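Local coordinates for protein lovastatin nonaketide synthase, polyketide synthase component (Aspergillus terreus, PDB 7CPX) that builds the nonaketide backbone of lovastatin from malonyl-CoA, using NADPH and S-adenosylmethionine, as a homodimer that partners with LovC, at residues R1307-Y1312 with L1352-W1358; V1342-A1346 with L1389-R1394; E1363-E1367 with V1382-Q1387. The protein carries 2 engineered substitutions. All coordinates share one frame; numbering follows the deposited sequence.

Contact 1: residues R1307-Y1312 with L1352-W1358; sequences RIVYFY and LWYDPGW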
ATOM      1  N   ARG A1307     -29.623 -53.897  63.556  1.00193.09           N
ATOM      2  CA  ARG A1307     -30.847 -54.678  63.690  1.00193.09           C
ATOM      3  C   ARG A1307     -30.713 -55.997  62.944  1.00193.09           C
ATOM      4  O   ARG A1307     -31.237 -57.027  63.381  1.00193.09           O
ATOM      5  CB  ARG A1307     -32.042 -53.883  63.158  1.00193.09           C
ATOM      6  CG  ARG A1307     -33.383 -54.595  63.264  1.00193.09           C
ATOM      7  CD  ARG A1307     -34.448 -53.876  62.451  1.00193.09           C
ATOM      8  NE  ARG A1307     -34.180 -53.946  61.019  1.00193.09           N
ATOM      9  CZ  ARG A1307     -34.884 -53.313  60.090  1.00193.09           C
ATOM     10  NH1 ARG A1307     -35.908 -52.537  60.406  1.00193.09           N
ATOM     11  NH2 ARG A1307     -34.550 -53.461  58.811  1.00193.09           N
ATOM     12  N   ILE A1308     -30.010 -55.967  61.813  1.00192.64           N
ATOM     13  CA  ILE A1308     -29.778 -57.188  61.049  1.00192.64           C
ATOM     14  C   ILE A1308     -29.009 -58.200  61.890  1.00192.64           C
ATOM     15  O   ILE A1308     -29.276 -59.406  61.836  1.00192.64           O
ATOM     16  CB  ILE A1308     -29.040 -56.855  59.738  1.00192.64           C
ATOM     17  CG1 ILE A1308     -29.991 -56.159  58.759  1.00192.64           C
ATOM     18  CG2 ILE A1308     -28.456 -58.114  59.121  1.00192.64           C
ATOM     19  CD1 ILE A1308     -29.298 -55.486  57.584  1.00192.64           C
ATOM     20  N   VAL A1309     -28.065 -57.724  62.701  1.00193.00           N
ATOM     21  CA  VAL A1309     -27.142 -58.599  63.411  1.00193.00           C
ATOM     22  C   VAL A1309     -27.394 -58.651  64.915  1.00193.00           C
ATOM     23  O   VAL A1309     -26.850 -59.544  65.584  1.00193.00           O
ATOM     24  CB  VAL A1309     -25.681 -58.181  63.139  1.00193.00           C
ATOM     25  CG1 VAL A1309     -25.441 -56.745  63.595  1.00193.00           C
ATOM     26  CG2 VAL A1309     -24.717 -59.132  63.825  1.00193.00           C
ATOM     27  N   TYR A1310     -28.205 -57.747  65.468  1.00191.36           N
ATOM     28  CA  TYR A1310     -28.268 -57.600  66.919  1.00191.36           C
ATOM     29  C   TYR A1310     -28.786 -58.848  67.621  1.00191.36           C
ATOM     30  O   TYR A1310     -28.595 -58.983  68.835  1.00191.36           O
ATOM     31  CB  TYR A1310     -29.153 -56.407  67.288  1.00191.36           C
ATOM     32  CG  TYR A1310     -30.587 -56.781  67.592  1.00191.36           C
ATOM     33  CD1 TYR A1310     -31.510 -56.962  66.571  1.00191.36           C
ATOM     34  CD2 TYR A1310     -31.017 -56.953  68.901  1.00191.36           C
ATOM     35  CE1 TYR A1310     -32.820 -57.303  66.847  1.00191.36           C
ATOM     36  CE2 TYR A1310     -32.325 -57.295  69.185  1.00191.36           C
ATOM     37  CZ  TYR A1310     -33.223 -57.468  68.155  1.00191.36           C
ATOM     38  OH  TYR A1310     -34.526 -57.809  68.434  1.00191.36           O
ATOM     39  N   PHE A1311     -29.438 -59.761  66.899  1.00191.43           N
ATOM     40  CA  PHE A1311     -30.097 -60.885  67.556  1.00191.43           C
ATOM     41  C   PHE A1311     -29.096 -61.767  68.295  1.00191.43           C
ATOM     42  O   PHE A1311     -29.283 -62.079  69.477  1.00191.43           O
ATOM     43  CB  PHE A1311     -30.879 -61.705  66.530  1.00191.43           C
ATOM     44  CG  PHE A1311     -32.062 -60.984  65.951  1.00191.43           C
ATOM     45  CD1 PHE A1311     -31.912 -60.138  64.866  1.00191.43           C
ATOM     46  CD2 PHE A1311     -33.325 -61.152  66.494  1.00191.43           C
ATOM     47  CE1 PHE A1311     -33.000 -59.475  64.331  1.00191.43           C
ATOM     48  CE2 PHE A1311     -34.416 -60.492  65.963  1.00191.43           C
ATOM     49  CZ  PHE A1311     -34.254 -59.652  64.881  1.00191.43           C
ATOM     50  N   TYR A1312     -28.025 -62.180  67.618  1.00192.21           N
ATOM     51  CA  TYR A1312     -27.044 -63.100  68.188  1.00192.21           C
ATOM     52  C   TYR A1312     -25.650 -62.487  68.161  1.00192.21           C
ATOM     53  O   TYR A1312     -24.644 -63.193  68.042  1.00192.21           O
ATOM     54  CB  TYR A1312     -27.040 -64.437  67.448  1.00192.21           C
ATOM     55  CG  TYR A1312     -28.380 -64.865  66.889  1.00192.21           C
ATOM     56  CD1 TYR A1312     -29.525 -64.850  67.673  1.00192.21           C
ATOM     57  CD2 TYR A1312     -28.497 -65.290  65.571  1.00192.21           C
ATOM     58  CE1 TYR A1312     -30.748 -65.243  67.160  1.00192.21           C
ATOM     59  CE2 TYR A1312     -29.712 -65.684  65.050  1.00192.21           C
ATOM     60  CZ  TYR A1312     -30.834 -65.659  65.848  1.00192.21           C
ATOM     61  OH  TYR A1312     -32.047 -66.052  65.330  1.00192.21           O
ATOM     62  N   LEU A1352     -23.222 -63.916  59.896  1.00193.51           N
ATOM     63  CA  LEU A1352     -23.014 -63.360  61.226  1.00193.51           C
ATOM     64  C   LEU A1352     -23.803 -62.077  61.418  1.00193.51           C
ATOM     65  O   LEU A1352     -23.925 -61.602  62.549  1.00193.51           O
ATOM     66  CB  LEU A1352     -21.528 -63.080  61.481  1.00193.51           C
ATOM     67  CG  LEU A1352     -20.550 -64.256  61.429  1.00193.51           C
ATOM     68  CD1 LEU A1352     -19.142 -63.793  61.777  1.00193.51           C
ATOM     69  CD2 LEU A1352     -20.976 -65.391  62.343  1.00193.51           C
ATOM     70  N   TRP A1353     -24.308 -61.499  60.338  1.00192.93           N
ATOM     71  CA  TRP A1353     -25.313 -60.453  60.380  1.00192.93           C
ATOM     72  C   TRP A1353     -26.636 -60.904  59.786  1.00192.93           C
ATOM     73  O   TRP A1353     -27.694 -60.562  60.317  1.00192.93           O
ATOM     74  CB  TRP A1353     -24.812 -59.212  59.626  1.00192.93           C
ATOM     75  CG  TRP A1353     -23.437 -58.753  60.036  1.00192.93           C
ATOM     76  CD1 TRP A1353     -22.277 -59.474  59.982  1.00192.93           C
ATOM     77  CD2 TRP A1353     -23.078 -57.458  60.532  1.00192.93           C
ATOM     78  NE1 TRP A1353     -21.225 -58.714  60.427  1.00192.93           N
ATOM     79  CE2 TRP A1353     -21.689 -57.471  60.768  1.00192.93           C
ATOM     80  CE3 TRP A1353     -23.797 -56.290  60.801  1.00192.93           C
ATOM     81  CZ2 TRP A1353     -21.006 -56.364  61.265  1.00192.93           C
ATOM     82  CZ3 TRP A1353     -23.117 -55.193  61.293  1.00192.93           C
ATOM     83  CH2 TRP A1353     -21.736 -55.237  61.519  1.00192.93           C
ATOM     84  N   TYR A1354     -26.606 -61.697  58.713  1.00194.28           N
ATOM     85  CA  TYR A1354     -27.826 -62.113  58.033  1.00194.28           C
ATOM     86  C   TYR A1354     -28.477 -63.344  58.656  1.00194.28           C
ATOM     87  O   TYR A1354     -29.572 -63.726  58.227  1.00194.28           O
ATOM     88  CB  TYR A1354     -27.550 -62.403  56.550  1.00194.28           C
ATOM     89  CG  TYR A1354     -26.752 -61.345  55.809  1.00194.28           C
ATOM     90  CD1 TYR A1354     -26.561 -60.075  56.340  1.00194.28           C
ATOM     91  CD2 TYR A1354     -26.197 -61.621  54.567  1.00194.28           C
ATOM     92  CE1 TYR A1354     -25.832 -59.118  55.660  1.00194.28           C
ATOM     93  CE2 TYR A1354     -25.472 -60.669  53.879  1.00194.28           C
ATOM     94  CZ  TYR A1354     -25.292 -59.419  54.429  1.00194.28           C
ATOM     95  OH  TYR A1354     -24.568 -58.470  53.745  1.00194.28           O
ATOM     96  N   ASP A1355     -27.842 -63.975  59.642  1.00193.28           N
ATOM     97  CA  ASP A1355     -28.395 -65.195  60.227  1.00193.28           C
ATOM     98  C   ASP A1355     -29.816 -65.040  60.751  1.00193.28           C
ATOM     99  O   ASP A1355     -30.643 -65.925  60.477  1.00193.28           O
ATOM    100  CB  ASP A1355     -27.488 -65.689  61.365  1.00193.28           C
ATOM    101  CG  ASP A1355     -26.453 -66.693  60.897  1.00193.28           C
ATOM    102  OD1 ASP A1355     -26.795 -67.564  60.069  1.00193.28           O
ATOM    103  OD2 ASP A1355     -25.294 -66.611  61.357  1.00193.28           O
ATOM    104  N   PRO A1356     -30.171 -63.982  61.486  1.00192.88           N
ATOM    105  CA  PRO A1356     -31.490 -63.950  62.136  1.00192.88           C
ATOM    106  C   PRO A1356     -32.647 -63.821  61.156  1.00192.88           C
ATOM    107  O   PRO A1356     -33.429 -62.867  61.226  1.00192.88           O
ATOM    108  CB  PRO A1356     -31.395 -62.725  63.057  1.00192.88           C
ATOM    109  CG  PRO A1356     -29.932 -62.460  63.211  1.00192.88           C
ATOM    110  CD  PRO A1356     -29.324 -62.856  61.912  1.00192.88           C
ATOM    111  N   GLY A1357     -32.766 -64.780  60.238  1.00191.23           N
ATOM    112  CA  GLY A1357     -33.862 -64.818  59.298  1.00191.23           C
ATOM    113  C   GLY A1357     -33.705 -63.921  58.092  1.00191.23           C
ATOM    114  O   GLY A1357     -34.446 -64.086  57.116  1.00191.23           O
ATOM    115  N   TRP A1358     -32.766 -62.975  58.121  1.00194.70           N
ATOM    116  CA  TRP A1358     -32.592 -62.076  56.984  1.00194.70           C
ATOM    117  C   TRP A1358     -31.962 -62.807  55.805  1.00194.70           C
ATOM    118  O   TRP A1358     -32.442 -62.705  54.670  1.00194.70           O
ATOM    119  CB  TRP A1358     -31.740 -60.875  57.395  1.00194.70           C
ATOM    120  CG  TRP A1358     -32.163 -60.243  58.687  1.00194.70           C
ATOM    121  CD1 TRP A1358     -31.708 -60.550  59.937  1.00194.70           C
ATOM    122  CD2 TRP A1358     -33.124 -59.195  58.857  1.00194.70           C
ATOM    123  NE1 TRP A1358     -32.327 -59.758  60.873  1.00194.70           N
ATOM    124  CE2 TRP A1358     -33.201 -58.918  60.236  1.00194.70           C
ATOM    125  CE3 TRP A1358     -33.928 -58.464  57.976  1.00194.70           C
ATOM    126  CZ2 TRP A1358     -34.049 -57.942  60.755  1.00194.70           C
ATOM    127  CZ3 TRP A1358     -34.769 -57.496  58.493  1.00194.70           C
ATOM    128  CH2 TRP A1358     -34.823 -57.244  59.870  1.00194.70           C
TER
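V1309 and W1353 are nearest in backbone, their CA atoms modelled very close at 4.0 Å, an uncertain spacing; the chains part to 6.4 Å between the CA atoms of F1311 and P1356. CG of W1358, anti to the carbonyl carbon (chi1 -47°), swings the indole back over I1308, whose CA makes a CH-pi contact with the face of the five-membered ring, 4.0 Å from the centroid. F1311 CE1 comes to the indole edge, the ring planes 54° apart. R1307 crosses the indole at about a right angle, NE 3.6 Å from W1358 CH2, guanidinium nearly parallel to the ring. I1308 CG2 lies near W1353 CB and the ring edge of Y1354, its placement uncertain. V1309 lies alongside W1353, pointing the same way; CG2 is modelled over the five-membered ring, toward the rim, but too close to L1352 O, so doubtful. Y1312 runs past P1356 in the opposite direction, CE2 3.7 Å from P1356 CG. F1559 meets W1353, and T1362 touches I1308 and Y1354. With no hydrogen bond across the segments, the last turns of helices 1298-1309 and 1339-1354 and the loops after them meet through aliphatic and aromatic surface, more exposed toward F1311.

Contact 2: residues V1342-A1346 with L1389-R1394; sequences VLASA and LLPTVR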
ATOM      1  N   VAL A1342     -14.098 -71.654  51.635  1.00200.70           N
ATOM      2  CA  VAL A1342     -14.356 -70.254  51.298  1.00200.70           C
ATOM      3  C   VAL A1342     -15.852 -70.019  51.147  1.00200.70           C
ATOM      4  O   VAL A1342     -16.444 -69.177  51.834  1.00200.70           O
ATOM      5  CB  VAL A1342     -13.604 -69.856  50.016  1.00200.70           C
ATOM      6  CG1 VAL A1342     -13.988 -68.446  49.587  1.00200.70           C
ATOM      7  CG2 VAL A1342     -12.114 -69.955  50.222  1.00200.70           C
ATOM      8  N   LEU A1343     -16.488 -70.762  50.241  1.00200.25           N
ATOM      9  CA  LEU A1343     -17.923 -70.605  50.038  1.00200.25           C
ATOM     10  C   LEU A1343     -18.692 -70.850  51.327  1.00200.25           C
ATOM     11  O   LEU A1343     -19.797 -70.322  51.502  1.00200.25           O
ATOM     12  CB  LEU A1343     -18.409 -71.550  48.940  1.00200.25           C
ATOM     13  CG  LEU A1343     -18.301 -71.016  47.510  1.00200.25           C
ATOM     14  CD1 LEU A1343     -16.885 -70.559  47.194  1.00200.25           C
ATOM     15  CD2 LEU A1343     -18.758 -72.072  46.515  1.00200.25           C
ATOM     16  N   ALA A1344     -18.130 -71.644  52.239  1.00198.05           N
ATOM     17  CA  ALA A1344     -18.768 -71.830  53.538  1.00198.05           C
ATOM     18  C   ALA A1344     -18.581 -70.605  54.428  1.00198.05           C
ATOM     19  O   ALA A1344     -19.554 -69.959  54.831  1.00198.05           O
ATOM     20  CB  ALA A1344     -18.207 -73.079  54.222  1.00198.05           C
ATOM     21  N   SER A1345     -17.327 -70.255  54.721  1.00197.83           N
ATOM     22  CA  SER A1345     -17.015 -69.297  55.772  1.00197.83           C
ATOM     23  C   SER A1345     -17.276 -67.853  55.364  1.00197.83           C
ATOM     24  O   SER A1345     -17.608 -67.038  56.223  1.00197.83           O
ATOM     25  CB  SER A1345     -15.557 -69.459  56.198  1.00197.83           C
ATOM     26  OG  SER A1345     -15.313 -70.777  56.659  1.00197.83           O
ATOM     27  N   ALA A1346     -17.124 -67.497  54.087  1.00196.34           N
ATOM     28  CA  ALA A1346     -17.461 -66.138  53.670  1.00196.34           C
ATOM     29  C   ALA A1346     -18.953 -65.875  53.840  1.00196.34           C
ATOM     30  O   ALA A1346     -19.363 -64.843  54.393  1.00196.34           O
ATOM     31  CB  ALA A1346     -17.033 -65.921  52.220  1.00196.34           C
ATOM     32  N   LEU A1389     -16.270 -61.122  48.485  1.00193.99           N
ATOM     33  CA  LEU A1389     -15.187 -61.394  49.423  1.00193.99           C
ATOM     34  C   LEU A1389     -14.685 -62.829  49.340  1.00193.99           C
ATOM     35  O   LEU A1389     -13.683 -63.153  49.986  1.00193.99           O
ATOM     36  CB  LEU A1389     -15.621 -61.087  50.863  1.00193.99           C
ATOM     37  CG  LEU A1389     -16.336 -62.169  51.682  1.00193.99           C
ATOM     38  CD1 LEU A1389     -16.325 -61.791  53.155  1.00193.99           C
ATOM     39  CD2 LEU A1389     -17.756 -62.373  51.205  1.00193.99           C
ATOM     40  N   LEU A1390     -15.348 -63.691  48.565  1.00195.46           N
ATOM     41  CA  LEU A1390     -14.937 -65.092  48.497  1.00195.46           C
ATOM     42  C   LEU A1390     -13.492 -65.240  48.038  1.00195.46           C
ATOM     43  O   LEU A1390     -12.697 -65.878  48.749  1.00195.46           O
ATOM     44  CB  LEU A1390     -15.901 -65.858  47.587  1.00195.46           C
ATOM     45  CG  LEU A1390     -17.278 -66.203  48.165  1.00195.46           C
ATOM     46  CD1 LEU A1390     -18.035 -64.959  48.605  1.00195.46           C
ATOM     47  CD2 LEU A1390     -18.091 -66.986  47.146  1.00195.46           C
ATOM     48  N   PRO A1391     -13.080 -64.683  46.897  1.00195.45           N
ATOM     49  CA  PRO A1391     -11.657 -64.769  46.531  1.00195.45           C
ATOM     50  C   PRO A1391     -10.743 -64.091  47.532  1.00195.45           C
ATOM     51  O   PRO A1391      -9.613 -64.550  47.739  1.00195.45           O
ATOM     52  CB  PRO A1391     -11.605 -64.088  45.155  1.00195.45           C
ATOM     53  CG  PRO A1391     -12.810 -63.216  45.110  1.00195.45           C
ATOM     54  CD  PRO A1391     -13.861 -63.936  45.896  1.00195.45           C
ATOM     55  N   THR A1392     -11.201 -63.007  48.163  1.00196.24           N
ATOM     56  CA  THR A1392     -10.378 -62.329  49.157  1.00196.24           C
ATOM     57  C   THR A1392     -10.332 -63.104  50.466  1.00196.24           C
ATOM     58  O   THR A1392      -9.337 -63.028  51.195  1.00196.24           O
ATOM     59  CB  THR A1392     -10.909 -60.917  49.401  1.00196.24           C
ATOM     60  OG1 THR A1392     -12.194 -60.987  50.032  1.00196.24           O
ATOM     61  CG2 THR A1392     -11.037 -60.159  48.087  1.00196.24           C
ATOM     62  N   VAL A1393     -11.393 -63.851  50.780  1.00197.34           N
ATOM     63  CA  VAL A1393     -11.431 -64.601  52.032  1.00197.34           C
ATOM     64  C   VAL A1393     -10.323 -65.643  52.070  1.00197.34           C
ATOM     65  O   VAL A1393      -9.744 -65.905  53.130  1.00197.34           O
ATOM     66  CB  VAL A1393     -12.825 -65.230  52.228  1.00197.34           C
ATOM     67  CG1 VAL A1393     -12.746 -66.465  53.104  1.00197.34           C
ATOM     68  CG2 VAL A1393     -13.773 -64.216  52.848  1.00197.34           C
ATOM     69  N   ARG A1394     -10.009 -66.254  50.927  1.00198.50           N
ATOM     70  CA  ARG A1394      -8.882 -67.176  50.835  1.00198.50           C
ATOM     71  C   ARG A1394      -7.549 -66.460  50.639  1.00198.50           C
ATOM     72  O   ARG A1394      -6.567 -67.100  50.247  1.00198.50           O
ATOM     73  CB  ARG A1394      -9.103 -68.186  49.705  1.00198.50           C
ATOM     74  CG  ARG A1394      -9.506 -67.590  48.363  1.00198.50           C
ATOM     75  CD  ARG A1394      -9.555 -68.670  47.289  1.00198.50           C
ATOM     76  NE  ARG A1394     -10.025 -68.167  46.003  1.00198.50           N
ATOM     77  CZ  ARG A1394     -11.287 -68.198  45.593  1.00198.50           C
ATOM     78  NH1 ARG A1394     -12.252 -68.690  46.352  1.00198.50           N
ATOM     79  NH2 ARG A1394     -11.589 -67.720  44.390  1.00198.50           N
TER
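A1346 of helix 1339-1354 sets its methyl against V1393, L1389 and L1390 of helix 1389-1393, and V1342, one helical turn earlier, faces the same helix. The two short segments cross at 106° with their axes 9.1 Å apart at closest approach, a steep crossing that limits the interface to a few side chains. Its tight part is centred on A1346: CB lies 3.7 Å from V1393 CG2, 3.8 Å from L1389 CD2 and 3.9 Å from L1390 CD1. L1389 reaches it with CG between its backbone N and carbonyl carbon (chi1 87°), a turn that brings CD2 back to the alanine. V1342 extends the buried patch, laying CG1 against L1390 CB and V1393 CG1. F1330 of helix 1330-1333 and I1336, both just before the first segment in the chain, touch V1393, and I1336 also reaches V1342, so the apolar cluster continues beyond the two helices.

The outer part is thinner. L1343, an exposed residue whose CB points away, crosses L1390 at about a right angle and meets it chiefly through CD1 on CD2 at 3.8 Å. At the end of the second helix R1394 runs across V1342: CB, CG and CD of the arginine lie along V1342 CG2, CB at 3.5 Å, and the chain, extended from CG to NE, carries NH1 to 3.7 Å from V1342 CG1. One face of its guanidinium lies over P1391 CA, within its own segment.

Without a hydrogen bond across the segments, cohesion here rests on branched aliphatic groups fitted round a small alanine, and it thins toward the solvent at L1343.

Contact 3: residues E1363-E1367 with V1382-Q1387; sequences EAQIE and VQRVGQ
Q1383 is the central side chain of this contact, reaching from helix 1376-1386 to the backbone of helix 1361-1370. Its amide NE2 gives a weak hydrogen bond to E1363 O, 2.6 Å long but bent to 116° at the hydrogen. The same carbonyl accepts the helical bond from E1367 N at 3.1 Å, so the glutamine is a second, poorly aligned donor to an oxygen already in use. I1366 slides past Q1383 in the opposite direction, with CG2 3.5 Å from the amide carbon CD; its other end, CD1, crosses V1382 and lies 4.1 Å from V1382 CG1. Beyond CG the Q1383 chain is fully extended (chi2 -179°), which lets it span the gap between helices whose short segments run at 146° to each other, with axes 10.6 Å apart.

The E1363 carboxylate lies next to Q1383 CG and Q1387, its plane only slightly tilted from the Q1387 amide. OE2 and Q1387 NE2 are badly angled and make no hydrogen bond, and OE2 is modelled too close to Q1387 CG, so its exact position is doubtful. The firm partner of OE2 is R1350 of helix 1339-1354, which forms a salt bridge through NH2 and also touches Q1387.

Farther out, R1384 lies next to the Q1387 amide, its NE making a weak bond to OE1 and its NH2 modelled too close to that oxygen for the bond to be trusted. Q1383 OE1 takes a weak bond from R1380 NH1. Y1354 of helix 1339-1354 packs on I1366 and V1382 and reaches E1363. The junction therefore combines a buried isoleucine-valine contact with amides and a carboxylate flanked by arginines, a setting that would probably keep E1363 ionised through its bridge to R1350.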
ATOM      1  N   GLU A1363     -29.604 -58.631  51.247  1.00192.85           N
ATOM      2  CA  GLU A1363     -29.131 -57.942  50.052  1.00192.85           C
ATOM      3  C   GLU A1363     -30.146 -56.907  49.594  1.00192.85           C
ATOM      4  O   GLU A1363     -29.781 -55.779  49.241  1.00192.85           O
ATOM      5  CB  GLU A1363     -28.855 -58.953  48.938  1.00192.85           C
ATOM      6  CG  GLU A1363     -27.584 -58.675  48.157  1.00192.85           C
ATOM      7  CD  GLU A1363     -26.335 -58.872  48.994  1.00192.85           C
ATOM      8  OE1 GLU A1363     -26.428 -59.514  50.062  1.00192.85           O
ATOM      9  OE2 GLU A1363     -25.262 -58.381  48.590  1.00192.85           O
ATOM     10  N   ALA A1364     -31.430 -57.271  49.593  1.00192.46           N
ATOM     11  CA  ALA A1364     -32.471 -56.286  49.330  1.00192.46           C
ATOM     12  C   ALA A1364     -32.509 -55.237  50.433  1.00192.46           C
ATOM     13  O   ALA A1364     -32.561 -54.032  50.159  1.00192.46           O
ATOM     14  CB  ALA A1364     -33.827 -56.977  49.195  1.00192.46           C
ATOM     15  N   GLN A1365     -32.453 -55.679  51.693  1.00192.59           N
ATOM     16  CA  GLN A1365     -32.470 -54.736  52.806  1.00192.59           C
ATOM     17  C   GLN A1365     -31.322 -53.744  52.689  1.00192.59           C
ATOM     18  O   GLN A1365     -31.513 -52.535  52.872  1.00192.59           O
ATOM     19  CB  GLN A1365     -32.394 -55.488  54.135  1.00192.59           C
ATOM     20  CG  GLN A1365     -33.483 -56.533  54.327  1.00192.59           C
ATOM     21  CD  GLN A1365     -34.875 -55.935  54.337  1.00192.59           C
ATOM     22  OE1 GLN A1365     -35.042 -54.720  54.443  1.00192.59           O
ATOM     23  NE2 GLN A1365     -35.886 -56.788  54.227  1.00192.59           N
ATOM     24  N   ILE A1366     -30.125 -54.235  52.362  1.00193.41           N
ATOM     25  CA  ILE A1366     -28.992 -53.341  52.138  1.00193.41           C
ATOM     26  C   ILE A1366     -29.353 -52.307  51.083  1.00193.41           C
ATOM     27  O   ILE A1366     -29.142 -51.102  51.265  1.00193.41           O
ATOM     28  CB  ILE A1366     -27.745 -54.148  51.735  1.00193.41           C
ATOM     29  CG1 ILE A1366     -27.199 -54.912  52.943  1.00193.41           C
ATOM     30  CG2 ILE A1366     -26.688 -53.227  51.140  1.00193.41           C
ATOM     31  CD1 ILE A1366     -26.166 -55.965  52.594  1.00193.41           C
ATOM     32  N   GLU A1367     -29.939 -52.761  49.972  1.00191.78           N
ATOM     33  CA  GLU A1367     -30.357 -51.827  48.934  1.00191.78           C
ATOM     34  C   GLU A1367     -31.356 -50.820  49.483  1.00191.78           C
ATOM     35  O   GLU A1367     -31.297 -49.630  49.149  1.00191.78           O
ATOM     36  CB  GLU A1367     -30.955 -52.588  47.752  1.00191.78           C
ATOM     37  CG  GLU A1367     -31.406 -51.694  46.610  1.00191.78           C
ATOM     38  CD  GLU A1367     -31.887 -52.483  45.408  1.00191.78           C
ATOM     39  OE1 GLU A1367     -31.856 -53.729  45.463  1.00191.78           O
ATOM     40  OE2 GLU A1367     -32.296 -51.854  44.409  1.00191.78           O
ATOM     41  N   VAL A1382     -20.651 -52.563  51.909  1.00190.53           N
ATOM     42  CA  VAL A1382     -20.935 -53.851  52.536  1.00190.53           C
ATOM     43  C   VAL A1382     -21.461 -54.818  51.487  1.00190.53           C
ATOM     44  O   VAL A1382     -20.962 -55.939  51.344  1.00190.53           O
ATOM     45  CB  VAL A1382     -21.935 -53.678  53.694  1.00190.53           C
ATOM     46  CG1 VAL A1382     -22.486 -55.031  54.129  1.00190.53           C
ATOM     47  CG2 VAL A1382     -21.283 -52.962  54.861  1.00190.53           C
ATOM     48  N   GLN A1383     -22.446 -54.375  50.707  1.00192.26           N
ATOM     49  CA  GLN A1383     -22.996 -55.207  49.643  1.00192.26           C
ATOM     50  C   GLN A1383     -21.914 -55.599  48.642  1.00192.26           C
ATOM     51  O   GLN A1383     -21.712 -56.786  48.352  1.00192.26           O
ATOM     52  CB  GLN A1383     -24.123 -54.451  48.935  1.00192.26           C
ATOM     53  CG  GLN A1383     -25.366 -55.271  48.644  1.00192.26           C
ATOM     54  CD  GLN A1383     -26.424 -54.465  47.914  1.00192.26           C
ATOM     55  OE1 GLN A1383     -26.109 -53.539  47.168  1.00192.26           O
ATOM     56  NE2 GLN A1383     -27.688 -54.810  48.132  1.00192.26           N
ATOM     57  N   ARG A1384     -21.193 -54.605  48.121  1.00191.70           N
ATOM     58  CA  ARG A1384     -20.254 -54.809  47.024  1.00191.70           C
ATOM     59  C   ARG A1384     -19.059 -55.669  47.405  1.00191.70           C
ATOM     60  O   ARG A1384     -18.465 -56.298  46.524  1.00191.70           O
ATOM     61  CB  ARG A1384     -19.756 -53.455  46.508  1.00191.70           C
ATOM     62  CG  ARG A1384     -20.565 -52.859  45.359  1.00191.70           C
ATOM     63  CD  ARG A1384     -22.068 -52.974  45.565  1.00191.70           C
ATOM     64  NE  ARG A1384     -22.586 -54.249  45.082  1.00191.70           N
ATOM     65  CZ  ARG A1384     -22.762 -54.549  43.802  1.00191.70           C
ATOM     66  NH1 ARG A1384     -22.478 -53.684  42.842  1.00191.70           N
ATOM     67  NH2 ARG A1384     -23.232 -55.750  43.475  1.00191.70           N
ATOM     68  N   VAL A1385     -18.688 -55.711  48.683  1.00191.29           N
ATOM     69  CA  VAL A1385     -17.521 -56.475  49.102  1.00191.29           C
ATOM     70  C   VAL A1385     -17.970 -57.836  49.616  1.00191.29           C
ATOM     71  O   VAL A1385     -17.294 -58.845  49.384  1.00191.29           O
ATOM     72  CB  VAL A1385     -16.701 -55.716  50.163  1.00191.29           C
ATOM     73  CG1 VAL A1385     -16.309 -54.336  49.640  1.00191.29           C
ATOM     74  CG2 VAL A1385     -17.467 -55.613  51.473  1.00191.29           C
ATOM     75  N   GLY A1386     -19.113 -57.886  50.304  1.00192.66           N
ATOM     76  CA  GLY A1386     -19.634 -59.166  50.744  1.00192.66           C
ATOM     77  C   GLY A1386     -20.008 -60.062  49.581  1.00192.66           C
ATOM     78  O   GLY A1386     -19.831 -61.281  49.643  1.00192.66           O
ATOM     79  N   GLN A1387     -20.526 -59.474  48.501  1.00193.27           N
ATOM     80  CA  GLN A1387     -20.831 -60.264  47.317  1.00193.27           C
ATOM     81  C   GLN A1387     -19.582 -60.760  46.605  1.00193.27           C
ATOM     82  O   GLN A1387     -19.700 -61.608  45.712  1.00193.27           O
ATOM     83  CB  GLN A1387     -21.682 -59.439  46.353  1.00193.27           C
ATOM     84  CG  GLN A1387     -23.070 -59.126  46.878  1.00193.27           C
ATOM     85  CD  GLN A1387     -23.807 -58.125  46.014  1.00193.27           C
ATOM     86  OE1 GLN A1387     -23.202 -57.220  45.440  1.00193.27           O
ATOM     87  NE2 GLN A1387     -25.121 -58.283  45.915  1.00193.27           N
TER

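Overall arrangement
All three contacts belong to one all-helical region preceding strand 1440-1445 of the methyltransferase sheet, consistent with the helical lid found in related polyketide synthase methyltransferases. Their centres form a compact triangle: 14 Å between contacts 1 and 3, 15 Å between 2 and 3, 19 Å between 1 and 2. Helix 1339-1354 serves contact 2 near its start and contact 1 at its end. Contacts 1 and 2 alternate along the chain, whereas both segments of contact 3 fall between those of contact 2. Contacts 1 and 3 follow in series and touch through Y1354 and through W1358 against Q1365; contact 2 adjoins contact 3 only through sequence, helix 1389-1393 following helix 1376-1386.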